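Local coordinates for SCO1/SenC family lipoprotein (Bacillus anthracis, PDB 4HDE) that probably serves as a membrane-anchored copper chaperone of the SCO1/SenC family, taking part in the assembly of cytochrome c oxidase, at residues Lys23-Lys28 and Asn99-Thr104; Met55-Lys60 and Thr156-Ile161; Asp117-Leu122 and Ser136-Asp141; Val123-Pro126 and Gln130-His133; Lys148-Ile153 and Ile162-Arg167. All coordinates share one frame; numbering follows the deposited sequence. Where two conformers were deposited one is given.

In the fold
All five contacts belong to one thioredoxin-like domain. Contacts 1, 3 and 5 are buried and use strands of the central sheet. Contact 1 sets the N-terminal hairpin against edge strand 100-103. Contact 3 packs helix 108-119 on strand 136-140, and contact 5 ties the opposite edge strand, 146-151, to helix 158-169. That helix also serves contact 2, a partly buried meeting with helix 48-64. Contact 4 is partly buried and lies farthest from the centre, in the loop ahead of strand 136-140. Chemistry differs: contact 1 stacks an amide on a ring, contact 2 lays lysine methylenes on one, contact 3 pairs two rings beside a water, backbone bonds join contact 4, and a buried carboxylate organises contact 5.

Contact 1: Lys23-Lys28 and Asn99-Thr104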
# COMPACT_ATOMS: atom_id res chain seq x y z
N LYS A 23 -11.14 -11.91 -3.53
CA LYS A 23 -10.31 -12.78 -4.36
C LYS A 23 -8.88 -12.79 -3.84
O LYS A 23 -8.42 -11.81 -3.27
CB LYS A 23 -10.31 -12.28 -5.82
CG LYS A 23 -11.68 -11.99 -6.40
CD LYS A 23 -12.48 -13.26 -6.58
CE LYS A 23 -13.90 -12.97 -7.06
NZ LYS A 23 -13.97 -12.44 -8.45
N PRO A 24 -8.15 -13.90 -4.03
CA PRO A 24 -6.76 -13.98 -3.59
C PRO A 24 -5.87 -13.00 -4.32
O PRO A 24 -5.99 -12.81 -5.53
CB PRO A 24 -6.36 -15.42 -3.95
CG PRO A 24 -7.25 -15.79 -5.09
CD PRO A 24 -8.58 -15.12 -4.74
N PHE A 25 -4.96 -12.38 -3.59
CA PHE A 25 -4.03 -11.44 -4.19
C PHE A 25 -2.79 -11.30 -3.33
O PHE A 25 -2.86 -11.23 -2.11
CB PHE A 25 -4.68 -10.06 -4.35
CG PHE A 25 -3.94 -9.13 -5.28
CD1 PHE A 25 -4.16 -9.19 -6.65
CD2 PHE A 25 -3.00 -8.24 -4.80
CE1 PHE A 25 -3.48 -8.35 -7.51
CE2 PHE A 25 -2.31 -7.40 -5.67
CZ PHE A 25 -2.55 -7.46 -7.01
N GLY A 26 -1.63 -11.25 -3.98
CA GLY A 26 -0.40 -10.99 -3.28
C GLY A 26 0.81 -11.17 -4.18
O GLY A 26 0.78 -10.80 -5.35
N THR A 27 1.86 -11.75 -3.62
CA THR A 27 3.13 -11.91 -4.32
C THR A 27 2.98 -12.55 -5.70
O THR A 27 3.63 -12.14 -6.66
CB THR A 27 4.08 -12.75 -3.48
OG1 THR A 27 4.12 -12.20 -2.15
CG2 THR A 27 5.49 -12.75 -4.08
N LYS A 28 2.12 -13.55 -5.80
CA LYS A 28 1.92 -14.24 -7.07
C LYS A 28 1.57 -13.23 -8.17
O LYS A 28 2.07 -13.33 -9.29
CB LYS A 28 0.83 -15.30 -6.94
CG LYS A 28 0.45 -16.01 -8.23
CD LYS A 28 -0.69 -16.98 -8.00
CE LYS A 28 -1.03 -17.76 -9.26
NZ LYS A 28 -1.67 -16.89 -10.29
N ASN A 99 -5.78 -1.40 -11.07
CA ASN A 99 -4.43 -1.59 -10.55
C ASN A 99 -4.31 -1.21 -9.08
O ASN A 99 -3.25 -0.79 -8.64
CB ASN A 99 -3.41 -0.82 -11.38
CG ASN A 99 -3.57 0.69 -11.25
OD1 ASN A 99 -4.66 1.19 -10.95
ND2 ASN A 99 -2.49 1.43 -11.46
N TRP A 100 -5.40 -1.32 -8.32
CA TRP A 100 -5.34 -0.98 -6.90
C TRP A 100 -6.10 -2.04 -6.12
O TRP A 100 -7.32 -2.19 -6.28
CB TRP A 100 -5.96 0.40 -6.64
CG TRP A 100 -5.65 1.02 -5.29
CD1 TRP A 100 -5.20 0.40 -4.15
CD2 TRP A 100 -5.79 2.40 -4.96
NE1 TRP A 100 -5.05 1.33 -3.13
CE2 TRP A 100 -5.40 2.56 -3.62
CE3 TRP A 100 -6.19 3.53 -5.69
CZ2 TRP A 100 -5.42 3.80 -2.98
CZ3 TRP A 100 -6.20 4.75 -5.06
CH2 TRP A 100 -5.82 4.88 -3.72
N ASN A 101 -5.37 -2.79 -5.29
CA ASN A 101 -5.96 -3.82 -4.46
C ASN A 101 -5.79 -3.49 -2.99
O ASN A 101 -4.70 -3.13 -2.55
CB ASN A 101 -5.33 -5.18 -4.78
CG ASN A 101 -5.79 -5.71 -6.10
OD1 ASN A 101 -6.81 -6.39 -6.17
ND2 ASN A 101 -5.06 -5.39 -7.16
N LEU A 102 -6.89 -3.55 -2.25
CA LEU A 102 -6.88 -3.33 -0.81
C LEU A 102 -7.06 -4.70 -0.18
O LEU A 102 -7.95 -5.45 -0.58
CB LEU A 102 -7.99 -2.36 -0.39
CG LEU A 102 -7.86 -0.95 -0.97
CD1 LEU A 102 -8.50 -0.83 -2.35
CD2 LEU A 102 -8.50 0.03 -0.02
N LEU A 103 -6.20 -5.03 0.79
CA LEU A 103 -6.06 -6.40 1.26
C LEU A 103 -6.46 -6.58 2.72
O LEU A 103 -6.31 -5.68 3.55
CB LEU A 103 -4.63 -6.89 1.03
CG LEU A 103 -4.09 -6.78 -0.40
CD1 LEU A 103 -2.67 -7.34 -0.50
CD2 LEU A 103 -5.02 -7.47 -1.38
N THR A 104 -6.95 -7.78 3.02
CA THR A 104 -7.38 -8.14 4.36
C THR A 104 -7.50 -9.66 4.42
O THR A 104 -6.94 -10.36 3.56
CB THR A 104 -8.72 -7.45 4.69
OG1 THR A 104 -8.99 -7.61 6.09
CG2 THR A 104 -9.87 -8.00 3.87
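F25 and L103 are the closest backbone pair, with CA atoms 7.7 Å apart, so strands 24-26 and 100-103 meet through side chains and share no backbone hydrogen bonds. F25 carries the contact. Its CG is anti to the backbone N (chi1 -165°), which swings the ring across to the amide of N101. The two side chains cross at about a right angle. Their flat ends are nevertheless stacked, with the ring and amide planes only 18° apart. N101 ND2 sits over one face of the ring, offset toward the rim, and comes to 3.3 Å from F25 CZ. N101 CB lies over the same ring in a CH-pi contact, 4.0 Å from the F25 ring centroid. N101 OD1 accepts a hydrogen bond from N19 ND2, which fixes the rotation of the amide and so the way it lies on the ring.

The contact joins two parts of a thioredoxin-like fold. Strand 24-26 pairs with strand 16-18 in a small N-terminal antiparallel sheet. Strand 100-103 is an edge of the main sheet, and N101 is bonded there through its backbone to F71 and S73. Q20, from the turn of the hairpin, bonds through its side chain to W100 O and L102 N.

L103 adds the apolar part. Its CD2 methyl meets F25 CB at 4.0 Å and approaches the ring obliquely, at 4.0 Å from F25 CD2. L103 also packs on V72 and F74 of strand 70-75, while the CB atoms of W100 and L102 are directed away from 23-28.

Contact 2: Met55-Lys60 and Thr156-Ile161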
# COMPACT_ATOMS: atom_id res chain seq x y z
N MSE A 55 -2.60 8.71 -2.42
CA MSE A 55 -2.32 7.58 -3.27
C MSE A 55 -3.11 7.67 -4.58
O MSE A 55 -2.60 7.34 -5.64
CB MSE A 55 -2.57 6.27 -2.54
CG MSE A 55 -2.17 5.05 -3.37
SE MSE A 55 -2.03 3.38 -2.37
CE MSE A 55 -0.22 3.63 -1.66
N ALA A 56 -4.36 8.14 -4.51
CA ALA A 56 -5.15 8.33 -5.73
C ALA A 56 -4.54 9.39 -6.66
O ALA A 56 -4.59 9.25 -7.89
CB ALA A 56 -6.58 8.69 -5.38
N LYS A 57 -3.97 10.44 -6.10
CA LYS A 57 -3.30 11.46 -6.91
C LYS A 57 -2.09 10.83 -7.60
O LYS A 57 -1.87 11.04 -8.80
CB LYS A 57 -2.88 12.65 -6.05
CG LYS A 57 -2.19 13.75 -6.86
CD LYS A 57 -2.10 15.06 -6.08
CE LYS A 57 -1.23 16.07 -6.81
NZ LYS A 57 -1.72 16.39 -8.19
N LEU A 58 -1.34 10.02 -6.86
CA LEU A 58 -0.20 9.31 -7.43
C LEU A 58 -0.64 8.36 -8.53
O LEU A 58 0.02 8.26 -9.56
CB LEU A 58 0.54 8.55 -6.33
CG LEU A 58 1.78 7.76 -6.74
CD1 LEU A 58 2.79 8.66 -7.43
CD2 LEU A 58 2.38 7.11 -5.51
N GLN A 59 -1.75 7.65 -8.32
CA GLN A 59 -2.29 6.75 -9.32
C GLN A 59 -2.61 7.49 -10.62
O GLN A 59 -2.25 7.05 -11.72
CB GLN A 59 -3.55 6.07 -8.78
CG GLN A 59 -4.23 5.13 -9.77
CD GLN A 59 -5.59 4.63 -9.28
OE1 GLN A 59 -6.41 5.40 -8.77
NE2 GLN A 59 -5.85 3.34 -9.49
N LYS A 60 -3.27 8.63 -10.51
CA LYS A 60 -3.65 9.42 -11.66
C LYS A 60 -2.41 9.96 -12.39
O LYS A 60 -2.33 9.94 -13.63
CB LYS A 60 -4.56 10.57 -11.22
CG LYS A 60 -5.28 11.28 -12.34
CD LYS A 60 -6.13 12.42 -11.80
CE LYS A 60 -7.45 12.53 -12.54
NZ LYS A 60 -8.32 11.34 -12.28
N THR A 156 3.77 14.66 0.47
CA THR A 156 4.07 13.52 -0.39
C THR A 156 4.83 14.00 -1.64
O THR A 156 4.36 14.88 -2.35
CB THR A 156 2.79 12.79 -0.79
OG1 THR A 156 2.14 12.30 0.39
CG2 THR A 156 3.10 11.62 -1.71
N PRO A 157 6.03 13.45 -1.89
CA PRO A 157 6.87 13.98 -2.96
C PRO A 157 6.54 13.32 -4.30
O PRO A 157 7.31 12.47 -4.79
CB PRO A 157 8.28 13.60 -2.51
CG PRO A 157 8.08 12.32 -1.77
CD PRO A 157 6.75 12.46 -1.06
N TYR A 158 5.43 13.73 -4.90
CA TYR A 158 4.92 13.05 -6.09
C TYR A 158 5.95 12.97 -7.21
O TYR A 158 6.09 11.94 -7.85
CB TYR A 158 3.65 13.71 -6.61
CG TYR A 158 2.52 13.68 -5.61
CD1 TYR A 158 1.79 12.51 -5.40
CD2 TYR A 158 2.18 14.81 -4.87
CE1 TYR A 158 0.76 12.47 -4.50
CE2 TYR A 158 1.15 14.77 -3.95
CZ TYR A 158 0.44 13.59 -3.78
OH TYR A 158 -0.59 13.54 -2.87
N GLU A 159 6.66 14.07 -7.43
CA GLU A 159 7.65 14.11 -8.50
C GLU A 159 8.81 13.15 -8.26
O GLU A 159 9.28 12.51 -9.20
CB GLU A 159 8.14 15.55 -8.71
CG GLU A 159 7.07 16.50 -9.20
CD GLU A 159 6.15 17.02 -8.09
OE1 GLU A 159 6.46 16.81 -6.90
OE2 GLU A 159 5.12 17.63 -8.43
N ASP A 160 9.28 13.06 -7.02
CA ASP A 160 10.31 12.09 -6.64
C ASP A 160 9.86 10.66 -6.93
O ASP A 160 10.61 9.85 -7.47
CB ASP A 160 10.63 12.19 -5.13
CG ASP A 160 11.57 13.33 -4.78
OD1 ASP A 160 11.90 14.15 -5.66
OD2 ASP A 160 11.97 13.41 -3.60
N ILE A 161 8.64 10.34 -6.52
CA ILE A 161 8.10 9.00 -6.73
C ILE A 161 8.00 8.67 -8.21
O ILE A 161 8.43 7.59 -8.63
CB ILE A 161 6.74 8.82 -6.04
CG1 ILE A 161 6.86 9.13 -4.54
CG2 ILE A 161 6.23 7.40 -6.27
CD1 ILE A 161 5.55 9.14 -3.79
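K57 and Y158 come together through two different first torsions. K57 CG is anti to its backbone N (chi1 -179°), and the chain runs on extended until it bends at chi4. Y158 CG lies beside its own backbone N (chi1 -62°), which sends the ring toward helix 48-64. The two side chains cross at about a right angle. The lysine methylenes lie over one face of the ring, with K57 CD 3.7 Å from Y158 CZ. This is a CH-pi contact. K57 NZ is 5.5 Å from the ring centroid of Y158, so any cation-pi attraction is weak at most. The opposite ring face is met by T156 CG2, 3.7 Å above the Y158 ring plane, so the ring is sandwiched between two aliphatic groups.

L58 forms the inner, apolar half. Its CD1 touches I161 CG2 at 3.8 Å, again with the side chains crossing at about a right angle. L58 CB also reaches Y158 CD1, at 4.3 Å. No hydrogen bond crosses the contact.

P157 occupies the N-cap position of helix 158-169 and centres an inverse gamma turn, closed by a weak bond from Y158 N to T156 O. The first turn of this helix packs on the middle of helix 48-64. N54 and M61 of that helix also touch Y158. On the sheet side, M55 and L58 touch F71 of strand 70-75, and M55 reaches W100 of strand 100-103.

Contact 3: Asp117-Leu122 and Ser136-Asp141; sequences DNFQSL and SFYLID
F119, in the last turn of helix 108-119, meets Y138 of strand 136-140 in an edge-to-face aromatic pair. The ring centroids of F119 and Y138 are 4.8 Å apart and the planes stand at 60°. F119 supplies the edge. Its CD1 sits over the centre of the Y138 face and is 3.6 Å from Y138 CG. F119 CG lies beside the backbone N (chi1 -66°), which directs the ring at the sheet. The same edge reaches I140, with F119 CE1 at 4.3 Å from I140 CD1. A second edge-to-face pair links F119 to F39 of strand 35-40.

The carbonyl of F119 is also used. Water 1 donates a hydrogen bond to F119 O at 2.7 Å and is hydrogen-bonded to Y138 OH at 2.7 Å. It lies in the plane of the tyrosine ring, at its edge. Q120 then leaves helical geometry with positive phi (49°).

S121 follows, its CB 4.1 Å from Y138 OH. This light touch is near the phenol end, and S121 is held by bonds to S115.

The contact combines an apolar ring pair with one water-mediated polar link. The rings pack by dispersion and by the attraction of a C-H edge to a pi face, with no direct hydrogen bond between the segments. The shared water gives F119 O a donor and Y138 OH a hydrogen-bond partner, bridging the segments.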
# COMPACT_ATOMS: atom_id res chain seq x y z
N ASP A 117 8.14 -7.14 10.11
CA ASP A 117 9.23 -7.90 9.51
C ASP A 117 9.58 -7.44 8.11
O ASP A 117 10.73 -7.58 7.67
CB ASP A 117 8.90 -9.39 9.51
CG ASP A 117 9.06 -10.02 10.88
OD1 ASP A 117 9.55 -9.33 11.79
OD2 ASP A 117 8.72 -11.21 11.04
N ASN A 118 8.60 -6.90 7.40
CA ASN A 118 8.80 -6.51 6.00
C ASN A 118 8.93 -5.02 5.77
O ASN A 118 9.63 -4.58 4.87
CB ASN A 118 7.68 -7.08 5.15
CG ASN A 118 7.66 -8.59 5.18
OD1 ASN A 118 8.46 -9.24 4.53
ND2 ASN A 118 6.75 -9.15 5.98
N PHE A 119 8.24 -4.23 6.59
CA PHE A 119 8.21 -2.79 6.39
C PHE A 119 8.73 -2.00 7.59
O PHE A 119 8.62 -0.77 7.60
CB PHE A 119 6.81 -2.34 5.99
CG PHE A 119 6.38 -2.85 4.65
CD1 PHE A 119 6.66 -2.13 3.49
CD2 PHE A 119 5.73 -4.07 4.52
CE1 PHE A 119 6.28 -2.60 2.26
CE2 PHE A 119 5.36 -4.55 3.29
CZ PHE A 119 5.62 -3.81 2.15
N GLN A 120 9.30 -2.69 8.58
CA GLN A 120 9.88 -2.04 9.75
C GLN A 120 8.93 -1.03 10.36
O GLN A 120 9.34 0.05 10.79
CB GLN A 120 11.20 -1.37 9.39
CG GLN A 120 12.13 -2.30 8.64
CD GLN A 120 13.54 -1.77 8.54
OE1 GLN A 120 13.87 -0.75 9.14
NE2 GLN A 120 14.39 -2.47 7.79
N SER A 121 7.66 -1.40 10.44
CA SER A 121 6.61 -0.50 10.91
C SER A 121 5.76 -1.18 11.98
O SER A 121 5.26 -2.29 11.78
CB SER A 121 5.74 -0.07 9.73
OG SER A 121 4.80 0.91 10.11
N LEU A 122 5.58 -0.50 13.11
CA LEU A 122 4.78 -1.02 14.21
C LEU A 122 3.30 -0.90 13.92
O LEU A 122 2.83 0.13 13.43
CB LEU A 122 5.10 -0.25 15.50
CG LEU A 122 4.25 -0.62 16.72
CD1 LEU A 122 4.60 -2.01 17.22
CD2 LEU A 122 4.43 0.40 17.83
N SER A 136 3.82 5.77 5.75
CA SER A 136 4.64 5.89 4.54
C SER A 136 4.01 5.22 3.33
O SER A 136 3.15 4.35 3.45
CB SER A 136 6.02 5.28 4.77
OG SER A 136 6.73 5.95 5.79
N PHE A 137 4.46 5.64 2.15
CA PHE A 137 4.27 4.87 0.92
C PHE A 137 5.60 4.19 0.61
O PHE A 137 6.66 4.80 0.76
CB PHE A 137 3.93 5.79 -0.26
CG PHE A 137 2.57 6.46 -0.19
CD1 PHE A 137 1.60 6.08 0.74
CD2 PHE A 137 2.26 7.46 -1.11
CE1 PHE A 137 0.35 6.72 0.77
CE2 PHE A 137 1.03 8.10 -1.09
CZ PHE A 137 0.08 7.73 -0.16
N TYR A 138 5.55 2.94 0.17
CA TYR A 138 6.75 2.17 -0.16
C TYR A 138 6.74 1.76 -1.62
O TYR A 138 5.74 1.25 -2.12
CB TYR A 138 6.81 0.90 0.70
CG TYR A 138 6.79 1.18 2.18
CD1 TYR A 138 7.97 1.39 2.88
CD2 TYR A 138 5.59 1.23 2.87
CE1 TYR A 138 7.95 1.64 4.25
CE2 TYR A 138 5.56 1.48 4.23
CZ TYR A 138 6.74 1.69 4.90
OH TYR A 138 6.70 1.94 6.26
N LEU A 139 7.86 1.98 -2.30
CA LEU A 139 8.02 1.58 -3.69
C LEU A 139 8.77 0.26 -3.74
O LEU A 139 9.89 0.16 -3.24
CB LEU A 139 8.78 2.66 -4.48
CG LEU A 139 9.02 2.37 -5.96
CD1 LEU A 139 7.71 2.32 -6.71
CD2 LEU A 139 9.94 3.44 -6.54
N ILE A 140 8.15 -0.73 -4.38
CA ILE A 140 8.70 -2.08 -4.47
C ILE A 140 8.99 -2.39 -5.94
O ILE A 140 8.17 -2.11 -6.82
CB ILE A 140 7.71 -3.12 -3.87
CG1 ILE A 140 7.51 -2.85 -2.38
CG2 ILE A 140 8.23 -4.53 -4.03
CD1 ILE A 140 6.16 -2.28 -2.03
N ASP A 141 10.16 -2.95 -6.21
CA ASP A 141 10.56 -3.19 -7.60
C ASP A 141 10.10 -4.56 -8.13
O ASP A 141 9.47 -5.34 -7.42
CB ASP A 141 12.06 -2.97 -7.80
CG ASP A 141 12.92 -4.09 -7.21
OD1 ASP A 141 12.39 -5.10 -6.69
OD2 ASP A 141 14.16 -3.96 -7.30
O HOH W 1 9.05 1.92 7.56

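Contact 4: Val123-Pro126 and Gln130-His133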
# COMPACT_ATOMS: atom_id res chain seq x y z
N VAL A 123 2.56 -1.97 14.21
CA VAL A 123 1.11 -1.96 14.19
C VAL A 123 0.63 -2.35 15.58
O VAL A 123 1.13 -3.30 16.17
CB VAL A 123 0.54 -2.97 13.18
CG1 VAL A 123 -0.97 -3.09 13.33
CG2 VAL A 123 0.89 -2.55 11.77
N ASP A 124 -0.32 -1.59 16.12
CA ASP A 124 -0.89 -1.92 17.42
C ASP A 124 -2.26 -1.28 17.53
O ASP A 124 -2.41 -0.11 17.20
CB ASP A 124 0.00 -1.45 18.57
CG ASP A 124 -0.55 -1.83 19.92
OD1 ASP A 124 -0.36 -2.99 20.33
OD2 ASP A 124 -1.20 -0.97 20.56
N LYS A 125 -3.24 -2.05 17.98
CA LYS A 125 -4.61 -1.55 18.13
C LYS A 125 -4.93 -1.26 19.59
O LYS A 125 -5.16 -2.18 20.37
CB LYS A 125 -5.60 -2.56 17.56
CG LYS A 125 -7.05 -2.11 17.62
CD LYS A 125 -7.97 -3.02 16.81
CE LYS A 125 -9.40 -2.50 16.85
NZ LYS A 125 -10.34 -3.32 16.03
N PRO A 126 -4.94 0.02 19.97
CA PRO A 126 -5.27 0.39 21.35
C PRO A 126 -6.75 0.22 21.68
O PRO A 126 -7.55 -0.08 20.78
CB PRO A 126 -4.89 1.88 21.42
CG PRO A 126 -3.95 2.09 20.28
CD PRO A 126 -4.44 1.17 19.20
N GLN A 130 -8.33 2.97 17.42
CA GLN A 130 -7.63 3.74 16.40
C GLN A 130 -6.21 3.19 16.24
O GLN A 130 -5.27 3.62 16.92
CB GLN A 130 -7.64 5.23 16.73
CG GLN A 130 -9.02 5.87 16.60
CD GLN A 130 -9.53 5.87 15.16
OE1 GLN A 130 -8.99 6.55 14.29
NE2 GLN A 130 -10.56 5.08 14.90
N VAL A 131 -6.08 2.24 15.33
CA VAL A 131 -4.86 1.47 15.14
C VAL A 131 -3.66 2.34 14.83
O VAL A 131 -3.71 3.22 13.97
CB VAL A 131 -5.04 0.44 14.00
CG1 VAL A 131 -3.85 -0.48 13.94
CG2 VAL A 131 -6.31 -0.37 14.20
N ILE A 132 -2.58 2.10 15.56
CA ILE A 132 -1.27 2.68 15.26
C ILE A 132 -0.64 1.94 14.09
O ILE A 132 -0.59 0.71 14.08
CB ILE A 132 -0.36 2.55 16.49
CG1 ILE A 132 -0.92 3.38 17.65
CG2 ILE A 132 1.08 2.93 16.13
CD1 ILE A 132 -0.28 3.12 19.03
N HIS A 133 -0.16 2.67 13.09
CA HIS A 133 0.48 2.06 11.93
C HIS A 133 1.32 3.11 11.22
O HIS A 133 1.17 4.31 11.49
CB HIS A 133 -0.57 1.50 10.96
CG HIS A 133 -1.48 2.56 10.42
ND1 HIS A 133 -1.24 3.21 9.23
CD2 HIS A 133 -2.62 3.09 10.91
CE1 HIS A 133 -2.19 4.10 9.02
NE2 HIS A 133 -3.04 4.05 10.02
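D124 and I132 exchange two backbone hydrogen bonds. I132 N donates to D124 O at 2.8 Å, with an N-H...O angle of 153°. D124 N donates to I132 O at 3.1 Å. They form a single antiparallel bridge closing a hairpin-like loop. Each carbonyl takes a further, weaker CA-H...O contact from the opposite segment: V123 CA is 3.2 Å from I132 O, and V131 CA is 3.6 Å from D124 O.

The loop lies between helix 108-119 and strand 136-140. At its end H133 packs on C48 and M51 of helix 48-64. Sco proteins place a copper-binding histidine near a pair of cysteines, and this layout is consistent with such a site.

The polar ends of K125 and Q130 find partners outside the two segments. K125 NZ forms a salt bridge with D77. Q130 OE1 accepts from Q45 N, while Q130 NE2 donates to N43 O.

Apolar groups flank the bridge. V123 CG1 meets V131 CG1 at 3.9 Å. V131 CG2 lies against the extended chain of K125, 3.9 Å from K125 CG. Past the bridge, P126 CG touches I132 CD1 at 4.0 Å.

Contact 5: Lys148-Ile153 and Ile162-Arg167; sequences KKYSGI and IRDMKR
Y150 and D164 share the one direct hydrogen bond between 148-153 and 162-167. Y150 OH donates to D164 OD2 at 2.6 Å, using the anti lone pair of that oxygen. D164 OD2 lies in the plane of the tyrosine ring, at its edge, and the ring and carboxylate are nearly coplanar.

A water makes the second link. Water 2 donates to D164 OD2 at 3.0 Å and accepts from K148 NZ at 3.1 Å. K148 NZ is 4.5 Å from D164 OD2, too long for a salt bridge, and also donates to R5 O. K148 CE packs closer, 3.7 Å from D164 OD2.

The charge pairing is within the helix. R163 grips D164 OD1 side-on with two nitrogens, NE at 3.1 Å and NH1 at 3.3 Å, both from the same face of the carboxylate plane. NE comes from well above that plane. Both carboxylate oxygens thus accept hydrogen bonds, which would favour the ionised aspartate.

Apolar cover comes from L139 of strand 136-140, which touches both Y150 and D164. This is the pairing of an edge strand with the C-terminal helix on one face of the sheet, as in thioredoxin-like folds.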
# COMPACT_ATOMS: atom_id res chain seq x y z
N LYS A 148 12.22 2.13 -1.91
CA LYS A 148 12.11 3.52 -1.43
C LYS A 148 10.93 3.68 -0.49
O LYS A 148 9.94 2.96 -0.59
CB LYS A 148 11.93 4.47 -2.63
CG LYS A 148 13.11 4.55 -3.58
CD LYS A 148 14.26 5.25 -2.89
CE LYS A 148 15.19 5.93 -3.87
NZ LYS A 148 16.02 6.94 -3.15
N LYS A 149 11.06 4.65 0.41
CA LYS A 149 10.01 5.03 1.36
C LYS A 149 9.78 6.54 1.24
O LYS A 149 10.74 7.32 1.15
CB LYS A 149 10.46 4.68 2.78
CG LYS A 149 9.44 4.98 3.88
CD LYS A 149 10.01 4.71 5.27
CE LYS A 149 10.67 5.96 5.84
NZ LYS A 149 11.12 5.77 7.25
N TYR A 150 8.52 6.96 1.27
CA TYR A 150 8.16 8.38 1.15
C TYR A 150 7.02 8.66 2.11
O TYR A 150 6.31 7.74 2.50
CB TYR A 150 7.65 8.71 -0.25
CG TYR A 150 8.40 8.11 -1.40
CD1 TYR A 150 9.46 8.78 -1.99
CD2 TYR A 150 8.02 6.89 -1.93
CE1 TYR A 150 10.14 8.22 -3.07
CE2 TYR A 150 8.69 6.33 -3.01
CZ TYR A 150 9.74 7.01 -3.58
OH TYR A 150 10.39 6.44 -4.66
N SER A 151 6.80 9.92 2.49
CA SER A 151 5.64 10.21 3.32
C SER A 151 4.34 10.13 2.52
O SER A 151 4.21 10.71 1.44
CB SER A 151 5.75 11.58 3.98
OG SER A 151 4.60 11.82 4.78
N GLY A 152 3.36 9.42 3.07
CA GLY A 152 2.05 9.35 2.47
C GLY A 152 1.08 10.40 2.98
O GLY A 152 -0.06 10.46 2.54
N ILE A 153 1.53 11.23 3.92
CA ILE A 153 0.61 12.13 4.60
C ILE A 153 1.10 13.58 4.66
O ILE A 153 0.30 14.51 4.69
CB ILE A 153 0.27 11.62 6.03
CG1 ILE A 153 -0.83 12.47 6.66
CG2 ILE A 153 1.50 11.61 6.91
CD1 ILE A 153 -2.20 12.27 6.04
N ILE A 162 7.46 9.59 -8.99
CA ILE A 162 7.36 9.42 -10.44
C ILE A 162 8.75 9.19 -11.06
O ILE A 162 8.92 8.31 -11.91
CB ILE A 162 6.66 10.63 -11.09
CG1 ILE A 162 5.18 10.66 -10.71
CG2 ILE A 162 6.83 10.60 -12.60
CD1 ILE A 162 4.38 9.50 -11.28
N ARG A 163 9.73 9.99 -10.65
CA ARG A 163 11.11 9.86 -11.12
C ARG A 163 11.63 8.45 -10.85
O ARG A 163 12.24 7.81 -11.71
CB ARG A 163 12.00 10.91 -10.43
CG ARG A 163 13.50 10.77 -10.65
CD ARG A 163 14.30 11.46 -9.54
NE ARG A 163 14.03 10.85 -8.24
CZ ARG A 163 14.22 11.45 -7.07
NH1 ARG A 163 13.93 10.80 -5.94
NH2 ARG A 163 14.67 12.70 -7.01
N ASP A 164 11.43 7.99 -9.62
CA ASP A 164 11.90 6.67 -9.24
C ASP A 164 11.19 5.54 -10.01
O ASP A 164 11.83 4.55 -10.40
CB ASP A 164 11.76 6.47 -7.72
CG ASP A 164 12.67 7.40 -6.92
OD1 ASP A 164 13.67 7.91 -7.47
OD2 ASP A 164 12.40 7.61 -5.71
N MSE A 165 9.89 5.69 -10.23
CA MSE A 165 9.16 4.75 -11.08
C MSE A 165 9.73 4.71 -12.48
O MSE A 165 9.87 3.63 -13.07
CB MSE A 165 7.69 5.12 -11.14
CG MSE A 165 6.90 4.83 -9.90
SE MSE A 165 5.17 5.69 -10.00
CE MSE A 165 4.34 4.79 -8.51
N LYS A 166 10.05 5.87 -13.03
CA LYS A 166 10.62 5.92 -14.37
C LYS A 166 11.96 5.20 -14.43
O LYS A 166 12.24 4.50 -15.39
CB LYS A 166 10.78 7.36 -14.85
CG LYS A 166 9.47 8.03 -15.17
CD LYS A 166 9.69 9.42 -15.74
CE LYS A 166 8.37 10.06 -16.15
NZ LYS A 166 8.58 11.41 -16.73
N ARG A 167 12.76 5.34 -13.38
CA ARG A 167 14.04 4.63 -13.33
C ARG A 167 13.82 3.11 -13.33
O ARG A 167 14.53 2.38 -14.02
CB ARG A 167 14.85 5.05 -12.10
CG ARG A 167 15.34 6.49 -12.10
CD ARG A 167 16.27 6.80 -13.25
NE ARG A 167 15.54 7.22 -14.45
CZ ARG A 167 14.98 8.42 -14.61
NH1 ARG A 167 15.08 9.33 -13.65
NH2 ARG A 167 14.33 8.71 -15.73
O HOH W 2 13.82 9.02 -3.53